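PDB 6I05: endolytic peptidoglycan transglycosylase RlpA, which cleaves peptidoglycan glycan strands as a lytic transglycosylase, strongly preferring naked strands without stem peptides, and carries a SPOR domain that recognises such denuded glycan. Local coordinates for residues A[20-34]-A[43-55]. Residues are numbered along the deposited sequence; the frame is centred on the assembly and turned at random.
Sequences LKAKLSGVTAAPVFI and ILHRVRLGPIGSA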
ATOM      1  N   LEU A  20       8.929   1.852   0.508  1.00 12.73           N
ATOM      2  CA  LEU A  20       7.920   1.055  -0.176  1.00 12.64           C
ATOM      3  C   LEU A  20       6.993   1.940  -1.000  1.00 12.79           C
ATOM      4  O   LEU A  20       6.648   1.596  -2.135  1.00 13.15           O
ATOM      5  CB  LEU A  20       7.131   0.202   0.818  1.00 13.28           C
ATOM      6  CG  LEU A  20       6.021  -0.646   0.184  1.00 14.06           C
ATOM      7  CD1 LEU A  20       6.573  -1.581  -0.883  1.00 15.89           C
ATOM      8  CD2 LEU A  20       5.270  -1.429   1.246  1.00 14.44           C
ATOM      9  N   LYS A  21       6.582   3.084  -0.449  1.00 12.08           N
ATOM     10  CA  LYS A  21       5.752   4.014  -1.213  1.00 13.35           C
ATOM     11  C   LYS A  21       6.423   4.411  -2.525  1.00 13.51           C
ATOM     12  O   LYS A  21       5.791   4.397  -3.589  1.00 14.03           O
ATOM     13  CB  LYS A  21       5.419   5.248  -0.373  1.00 14.05           C
ATOM     14  CG  LYS A  21       4.823   6.386  -1.171  1.00 15.30           C
ATOM     15  CD  LYS A  21       4.465   7.549  -0.265  1.00 17.54           C
ATOM     16  CE  LYS A  21       3.997   8.757  -1.060  1.00 20.29           C
ATOM     17  NZ  LYS A  21       3.743   9.935  -0.183  1.00 24.25           N
ATOM     18  N   ALA A  22       7.707   4.774  -2.466  1.00 14.08           N
ATOM     19  CA  ALA A  22       8.420   5.169  -3.678  1.00 15.39           C
ATOM     20  C   ALA A  22       8.491   4.025  -4.684  1.00 16.13           C
ATOM     21  O   ALA A  22       8.274   4.232  -5.884  1.00 17.66           O
ATOM     22  CB  ALA A  22       9.821   5.674  -3.327  1.00 16.25           C
ATOM     23  N   LYS A  23       8.786   2.807  -4.217  1.00 15.71           N
ATOM     24  CA  LYS A  23       8.857   1.671  -5.132  1.00 16.04           C
ATOM     25  C   LYS A  23       7.501   1.377  -5.763  1.00 15.55           C
ATOM     26  O   LYS A  23       7.418   1.053  -6.953  1.00 16.69           O
ATOM     27  CB  LYS A  23       9.390   0.437  -4.402  1.00 17.13           C
ATOM     28  CG  LYS A  23      10.848   0.549  -3.975  1.00 19.67           C
ATOM     29  CD  LYS A  23      11.318  -0.723  -3.298  1.00 23.49           C
ATOM     30  CE  LYS A  23      12.806  -0.677  -2.999  1.00 26.57           C
ATOM     31  NZ  LYS A  23      13.201  -1.749  -2.040  1.00 29.52           N
ATOM     32  N   LEU A  24       6.425   1.472  -4.980  1.00 15.25           N
ATOM     33  CA  LEU A  24       5.100   1.192  -5.522  1.00 15.06           C
ATOM     34  C   LEU A  24       4.721   2.168  -6.623  1.00 16.06           C
ATOM     35  O   LEU A  24       4.008   1.798  -7.563  1.00 15.71           O
ATOM     36  CB  LEU A  24       4.054   1.219  -4.412  1.00 14.70           C
ATOM     37  CG  LEU A  24       4.038  -0.001  -3.494  1.00 14.06           C
ATOM     38  CD1 LEU A  24       3.239   0.290  -2.230  1.00 14.24           C
ATOM     39  CD2 LEU A  24       3.468  -1.200  -4.233  1.00 15.21           C
ATOM     40  N   SER A  25       5.184   3.413  -6.529  1.00 17.55           N
ATOM     41  CA  SER A  25       4.895   4.377  -7.581  1.00 19.98           C
ATOM     42  C   SER A  25       5.437   3.935  -8.933  1.00 20.00           C
ATOM     43  O   SER A  25       4.932   4.381  -9.967  1.00 21.22           O
ATOM     44  CB  SER A  25       5.433   5.753  -7.185  1.00 22.81           C
ATOM     45  OG  SER A  25       4.728   6.247  -6.054  1.00 25.98           O
ATOM     46  N   GLY A  26       6.435   3.057  -8.954  1.00 20.88           N
ATOM     47  CA  GLY A  26       6.936   2.531 -10.205  1.00 22.33           C
ATOM     48  C   GLY A  26       6.169   1.362 -10.772  1.00 23.30           C
ATOM     49  O   GLY A  26       6.455   0.927 -11.890  1.00 25.38           O
ATOM     50  N   VAL A  27       5.181   0.854 -10.041  1.00 22.13           N
ATOM     51  CA  VAL A  27       4.441  -0.322 -10.480  0.64 23.14           C
ATOM     52  C   VAL A  27       2.951  -0.071 -10.657  1.00 22.02           C
ATOM     53  O   VAL A  27       2.288  -0.860 -11.352  1.00 24.15           O
ATOM     54  CB  VAL A  27       4.688  -1.545  -9.569  0.64 25.47           C
ATOM     55  CG1 VAL A  27       6.177  -1.828  -9.452  0.64 26.32           C
ATOM     56  CG2 VAL A  27       4.069  -1.334  -8.199  0.64 26.29           C
ATOM     57  N   THR A  28       2.394   1.004 -10.098  1.00 18.74           N
ATOM     58  CA  THR A  28       0.990   1.349 -10.263  1.00 16.92           C
ATOM     59  C   THR A  28       0.877   2.838 -10.536  1.00 15.24           C
ATOM     60  O   THR A  28       1.710   3.630 -10.088  1.00 14.67           O
ATOM     61  CB  THR A  28       0.156   1.015  -9.003  1.00 18.11           C
ATOM     62  OG1 THR A  28      -1.212   1.409  -9.203  1.00 19.15           O
ATOM     63  CG2 THR A  28       0.706   1.727  -7.759  1.00 19.43           C
ATOM     64  N   ALA A  29      -0.167   3.209 -11.279  1.00 13.92           N
ATOM     65  CA  ALA A  29      -0.552   4.596 -11.458  1.00 14.16           C
ATOM     66  C   ALA A  29      -1.528   5.086 -10.396  1.00 13.87           C
ATOM     67  O   ALA A  29      -1.810   6.288 -10.346  1.00 14.71           O
ATOM     68  CB  ALA A  29      -1.177   4.786 -12.841  1.00 14.32           C
ATOM     69  N   ALA A  30      -2.045   4.203  -9.547  1.00 15.72           N
ATOM     70  CA  ALA A  30      -2.937   4.641  -8.484  1.00 16.44           C
ATOM     71  C   ALA A  30      -2.155   5.453  -7.449  1.00 14.83           C
ATOM     72  O   ALA A  30      -0.955   5.227  -7.250  1.00 13.58           O
ATOM     73  CB  ALA A  30      -3.574   3.438  -7.799  1.00 18.20           C
ATOM     74  N   PRO A  31      -2.812   6.399  -6.769  1.00 15.87           N
ATOM     75  CA  PRO A  31      -2.123   7.152  -5.714  1.00 14.89           C
ATOM     76  C   PRO A  31      -1.622   6.209  -4.636  1.00 12.22           C
ATOM     77  O   PRO A  31      -2.315   5.278  -4.238  1.00 13.27           O
ATOM     78  CB  PRO A  31      -3.218   8.079  -5.166  1.00 17.19           C
ATOM     79  CG  PRO A  31      -4.220   8.180  -6.260  1.00 19.05           C
ATOM     80  CD  PRO A  31      -4.211   6.837  -6.928  1.00 18.38           C
ATOM     81  N   VAL A  32      -0.408   6.461  -4.165  1.00 10.88           N
ATOM     82  CA  VAL A  32       0.204   5.699  -3.084  1.00 10.94           C
ATOM     83  C   VAL A  32       0.421   6.660  -1.927  1.00 10.55           C
ATOM     84  O   VAL A  32       0.885   7.786  -2.131  1.00 12.84           O
ATOM     85  CB  VAL A  32       1.547   5.077  -3.526  1.00 11.50           C
ATOM     86  CG1 VAL A  32       2.094   4.159  -2.450  1.00 12.38           C
ATOM     87  CG2 VAL A  32       1.400   4.326  -4.848  1.00 14.08           C
ATOM     88  N   PHE A  33       0.076   6.234  -0.715  1.00 10.04           N
ATOM     89  CA  PHE A  33       0.152   7.139   0.419  1.00 10.15           C
ATOM     90  C   PHE A  33       0.450   6.343   1.675  1.00  9.92           C
ATOM     91  O   PHE A  33       0.273   5.124   1.721  1.00 10.66           O
ATOM     92  CB  PHE A  33      -1.135   7.966   0.570  1.00 11.32           C
ATOM     93  CG  PHE A  33      -2.379   7.143   0.762  1.00 11.40           C
ATOM     94  CD1 PHE A  33      -3.081   6.636  -0.322  1.00 12.29           C
ATOM     95  CD2 PHE A  33      -2.860   6.895   2.044  1.00 11.84           C
ATOM     96  CE1 PHE A  33      -4.240   5.894  -0.124  1.00 13.12           C
ATOM     97  CE2 PHE A  33      -4.010   6.157   2.240  1.00 12.07           C
ATOM     98  CZ  PHE A  33      -4.701   5.655   1.155  1.00 12.89           C
ATOM     99  N   ILE A  34       0.889   7.052   2.702  1.00 10.31           N
ATOM    100  CA  ILE A  34       1.151   6.466   4.008  1.00 10.01           C
ATOM    101  C   ILE A  34       0.102   6.984   4.973  1.00 10.41           C
ATOM    102  O   ILE A  34      -0.152   8.192   5.033  1.00 12.88           O
ATOM    103  CB  ILE A  34       2.571   6.797   4.497  1.00 11.81           C
ATOM    104  CG1 ILE A  34       3.592   6.153   3.555  1.00 14.17           C
ATOM    105  CG2 ILE A  34       2.775   6.304   5.934  1.00 13.30           C
ATOM    106  CD1 ILE A  34       4.996   6.694   3.705  1.00 16.22           C
ATOM    107  N   ILE A  43       3.956   4.095  16.784  1.00 13.76           N
ATOM    108  CA  ILE A  43       3.420   4.569  15.515  1.00 13.32           C
ATOM    109  C   ILE A  43       3.554   3.458  14.488  1.00 13.67           C
ATOM    110  O   ILE A  43       4.613   2.829  14.370  1.00 15.29           O
ATOM    111  CB  ILE A  43       4.133   5.845  15.041  1.00 14.45           C
ATOM    112  CG1 ILE A  43       4.088   6.924  16.127  1.00 16.54           C
ATOM    113  CG2 ILE A  43       3.481   6.358  13.749  1.00 16.00           C
ATOM    114  CD1 ILE A  43       2.702   7.183  16.643  1.00 17.02           C
ATOM    115  N   LEU A  44       2.478   3.209  13.746  1.00 13.39           N
ATOM    116  CA  LEU A  44       2.463   2.228  12.673  1.00 13.84           C
ATOM    117  C   LEU A  44       2.217   2.972  11.373  1.00 12.20           C
ATOM    118  O   LEU A  44       1.197   3.657  11.234  1.00 12.76           O
ATOM    119  CB  LEU A  44       1.354   1.205  12.911  1.00 16.12           C
ATOM    120  CG  LEU A  44       1.344   0.035  11.928  1.00 17.15           C
ATOM    121  CD1 LEU A  44       2.615  -0.799  12.064  1.00 18.85           C
ATOM    122  CD2 LEU A  44       0.090  -0.816  12.118  1.00 18.73           C
ATOM    123  N   HIS A  45       3.150   2.847  10.430  1.00 12.19           N
ATOM    124  CA  HIS A  45       3.089   3.545   9.147  1.00 11.79           C
ATOM    125  C   HIS A  45       2.590   2.564   8.092  1.00 11.84           C
ATOM    126  O   HIS A  45       3.339   1.688   7.650  1.00 12.93           O
ATOM    127  CB  HIS A  45       4.472   4.066   8.761  1.00 12.68           C
ATOM    128  CG  HIS A  45       5.071   4.981   9.777  1.00 14.38           C
ATOM    129  ND1 HIS A  45       4.654   6.285   9.934  1.00 14.62           N
ATOM    130  CD2 HIS A  45       6.055   4.785  10.684  1.00 16.63           C
ATOM    131  CE1 HIS A  45       5.355   6.854  10.897  1.00 16.74           C
ATOM    132  NE2 HIS A  45       6.205   5.964  11.374  1.00 17.15           N
ATOM    133  N   ARG A  46       1.336   2.713   7.679  1.00 10.46           N
ATOM    134  CA  ARG A  46       0.705   1.795   6.737  1.00 10.84           C
ATOM    135  C   ARG A  46       0.816   2.352   5.330  1.00 10.31           C
ATOM    136  O   ARG A  46       0.459   3.505   5.086  1.00 13.20           O
ATOM    137  CB  ARG A  46      -0.764   1.592   7.106  1.00 11.80           C
ATOM    138  CG  ARG A  46      -0.879   1.170   8.569  1.00 16.08           C
ATOM    139  CD  ARG A  46      -2.255   1.206   9.152  1.00 19.19           C
ATOM    140  NE  ARG A  46      -2.925   2.488   8.983  1.00 17.95           N
ATOM    141  CZ  ARG A  46      -4.192   2.667   9.314  1.00 18.17           C
ATOM    142  NH1 ARG A  46      -4.866   1.659   9.855  1.00 20.35           N
ATOM    143  NH2 ARG A  46      -4.787   3.824   9.089  1.00 18.61           N
ATOM    144  N   VAL A  47       1.309   1.538   4.407  1.00  9.82           N
ATOM    145  CA  VAL A  47       1.494   1.960   3.024  1.00  9.58           C
ATOM    146  C   VAL A  47       0.313   1.450   2.216  1.00  8.99           C
ATOM    147  O   VAL A  47       0.081   0.236   2.140  1.00 10.14           O
ATOM    148  CB  VAL A  47       2.827   1.456   2.454  1.00 11.55           C
ATOM    149  CG1 VAL A  47       3.000   1.934   1.019  1.00 13.07           C
ATOM    150  CG2 VAL A  47       3.990   1.929   3.321  1.00 12.91           C
ATOM    151  N   ARG A  48      -0.443   2.372   1.627  1.00  9.51           N
ATOM    152  CA  ARG A  48      -1.707   2.070   0.983  1.00  9.56           C
ATOM    153  C   ARG A  48      -1.750   2.681  -0.406  1.00  9.50           C
ATOM    154  O   ARG A  48      -0.957   3.561  -0.755  1.00 10.26           O
ATOM    155  CB  ARG A  48      -2.875   2.600   1.818  1.00  9.89           C
ATOM    156  CG  ARG A  48      -3.002   1.869   3.129  1.00 10.48           C
ATOM    157  CD  ARG A  48      -4.116   2.392   3.989  1.00 11.28           C
ATOM    158  NE  ARG A  48      -4.327   1.458   5.089  1.00 11.36           N
ATOM    159  CZ  ARG A  48      -5.361   1.485   5.916  1.00 13.33           C
ATOM    160  NH1 ARG A  48      -6.283   2.429   5.809  1.00 16.30           N
ATOM    161  NH2 ARG A  48      -5.463   0.552   6.851  1.00 15.45           N
ATOM    162  N   LEU A  49      -2.692   2.202  -1.208  1.00 10.58           N
ATOM    163  CA  LEU A  49      -2.904   2.823  -2.506  1.00 12.10           C
ATOM    164  C   LEU A  49      -4.380   2.803  -2.864  1.00  9.92           C
ATOM    165  O   LEU A  49      -5.139   1.940  -2.418  1.00 10.91           O
ATOM    166  CB  LEU A  49      -2.000   2.264  -3.600  1.00 15.73           C
ATOM    167  CG  LEU A  49      -2.278   0.806  -3.863  1.00 16.05           C
ATOM    168  CD1 LEU A  49      -3.091   0.671  -5.120  1.00 18.55           C
ATOM    169  CD2 LEU A  49      -0.977   0.055  -4.013  1.00 20.15           C
ATOM    170  N   GLY A  50      -4.778   3.795  -3.647  1.00 10.72           N
ATOM    171  CA  GLY A  50      -6.153   3.965  -4.026  1.00 11.45           C
ATOM    172  C   GLY A  50      -6.517   5.432  -3.991  1.00 12.44           C
ATOM    173  O   GLY A  50      -5.699   6.275  -3.614  1.00 14.22           O
ATOM    174  N   PRO A  51      -7.765   5.772  -4.362  1.00 11.43           N
ATOM    175  CA  PRO A  51      -8.853   4.828  -4.646  1.00 11.21           C
ATOM    176  C   PRO A  51      -8.776   4.203  -6.034  1.00 10.83           C
ATOM    177  O   PRO A  51      -8.570   4.897  -7.042  1.00 13.53           O
ATOM    178  CB  PRO A  51     -10.106   5.705  -4.547  1.00 11.56           C
ATOM    179  CG  PRO A  51      -9.629   7.086  -4.889  1.00 12.82           C
ATOM    180  CD  PRO A  51      -8.230   7.173  -4.357  1.00 13.04           C
ATOM    181  N   ILE A  52      -8.974   2.896  -6.091  1.00 10.31           N
ATOM    182  CA  ILE A  52      -8.977   2.162  -7.348  1.00 10.70           C
ATOM    183  C   ILE A  52     -10.419   2.025  -7.827  1.00 10.61           C
ATOM    184  O   ILE A  52     -11.334   1.761  -7.034  1.00 11.63           O
ATOM    185  CB  ILE A  52      -8.283   0.801  -7.157  1.00 11.92           C
ATOM    186  CG1 ILE A  52      -6.817   1.021  -6.765  1.00 14.93           C
ATOM    187  CG2 ILE A  52      -8.398  -0.037  -8.410  1.00 12.20           C
ATOM    188  CD1 ILE A  52      -6.081  -0.244  -6.404  1.00 18.08           C
ATOM    189  N   GLY A  53     -10.631   2.214  -9.130  1.00 11.12           N
ATOM    190  CA  GLY A  53     -11.977   2.368  -9.641  1.00 11.57           C
ATOM    191  C   GLY A  53     -12.754   1.099  -9.915  1.00 11.66           C
ATOM    192  O   GLY A  53     -13.943   1.206 -10.224  1.00 13.13           O
ATOM    193  N   SER A  54     -12.142  -0.083  -9.844  1.00 10.78           N
ATOM    194  CA  SER A  54     -12.891  -1.302 -10.130  1.00 10.76           C
ATOM    195  C   SER A  54     -12.214  -2.469  -9.432  1.00 10.40           C
ATOM    196  O   SER A  54     -11.001  -2.455  -9.191  1.00 10.70           O
ATOM    197  CB  SER A  54     -12.962  -1.646 -11.630  1.00 11.46           C
ATOM    198  OG  SER A  54     -11.676  -1.899 -12.175  1.00 11.57           O
ATOM    199  N   ALA A  55     -12.998  -3.515  -9.191  1.00 11.29           N
ATOM    200  CA  ALA A  55     -12.453  -4.736  -8.612  1.00 11.88           C
ATOM    201  C   ALA A  55     -11.420  -5.377  -9.531  1.00 11.45           C
ATOM    202  O   ALA A  55     -10.394  -5.880  -9.063  1.00 11.38           O
ATOM    203  CB  ALA A  55     -13.591  -5.707  -8.307  1.00 14.15           C
TER
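Val47 meets Leu20 and Leu24 where helix 14-25 lies over the sheet, the tight side of the contact. Its CG1, anti to the backbone N (chi1 -179°), comes 3.6 Å from Leu24 CD1, while Leu20 CD2 lies 4.0 Å from Val47 CB. The short, beta-branched valine suits a strand pressed beneath a helix, and the longer leucines span the gap down to it. Val32 and Ile34 line the same face, and Leu49 CD1 sits 3.9 Å from Ala30 CB, a methyl small enough for the loop to pass close.

Strands 32-39 and 42-52 pair as an antiparallel hairpin. Phe33 and Arg48 exchange two backbone bonds, Arg48 N giving the straighter one to Phe33 O (2.8 Å, 173° at the hydrogen). Gly50 N donates to Pro31 O at 2.9 Å; at phi 139° a CB on Gly50 would jam against the carbonyl O of Leu49, hence glycine before the cis bond to Pro51.

The opposite face is more polar and more open to solvent. There Arg48 CB sits over one face of the partly exposed Phe33 ring, toward the rim at CZ and CE2, in a CH-pi contact, with Gly50 O at the ring edge; exposed Pro31 rests its CB 3.4 Å from Gly50 O. Arg48 methylenes serve the ring while its guanidinium reaches Gln7, overlapping that of Arg46, offset and tilted; Ser35 holds Arg46.

In the SPOR domain's four-stranded antiparallel sheet, strand 42-52 lies between outermost strand 32-39 and strand 4-11; helix 14-25 covers the Val47 face, where Ile65 of helix 55-67 packs against Leu24 and Leu49.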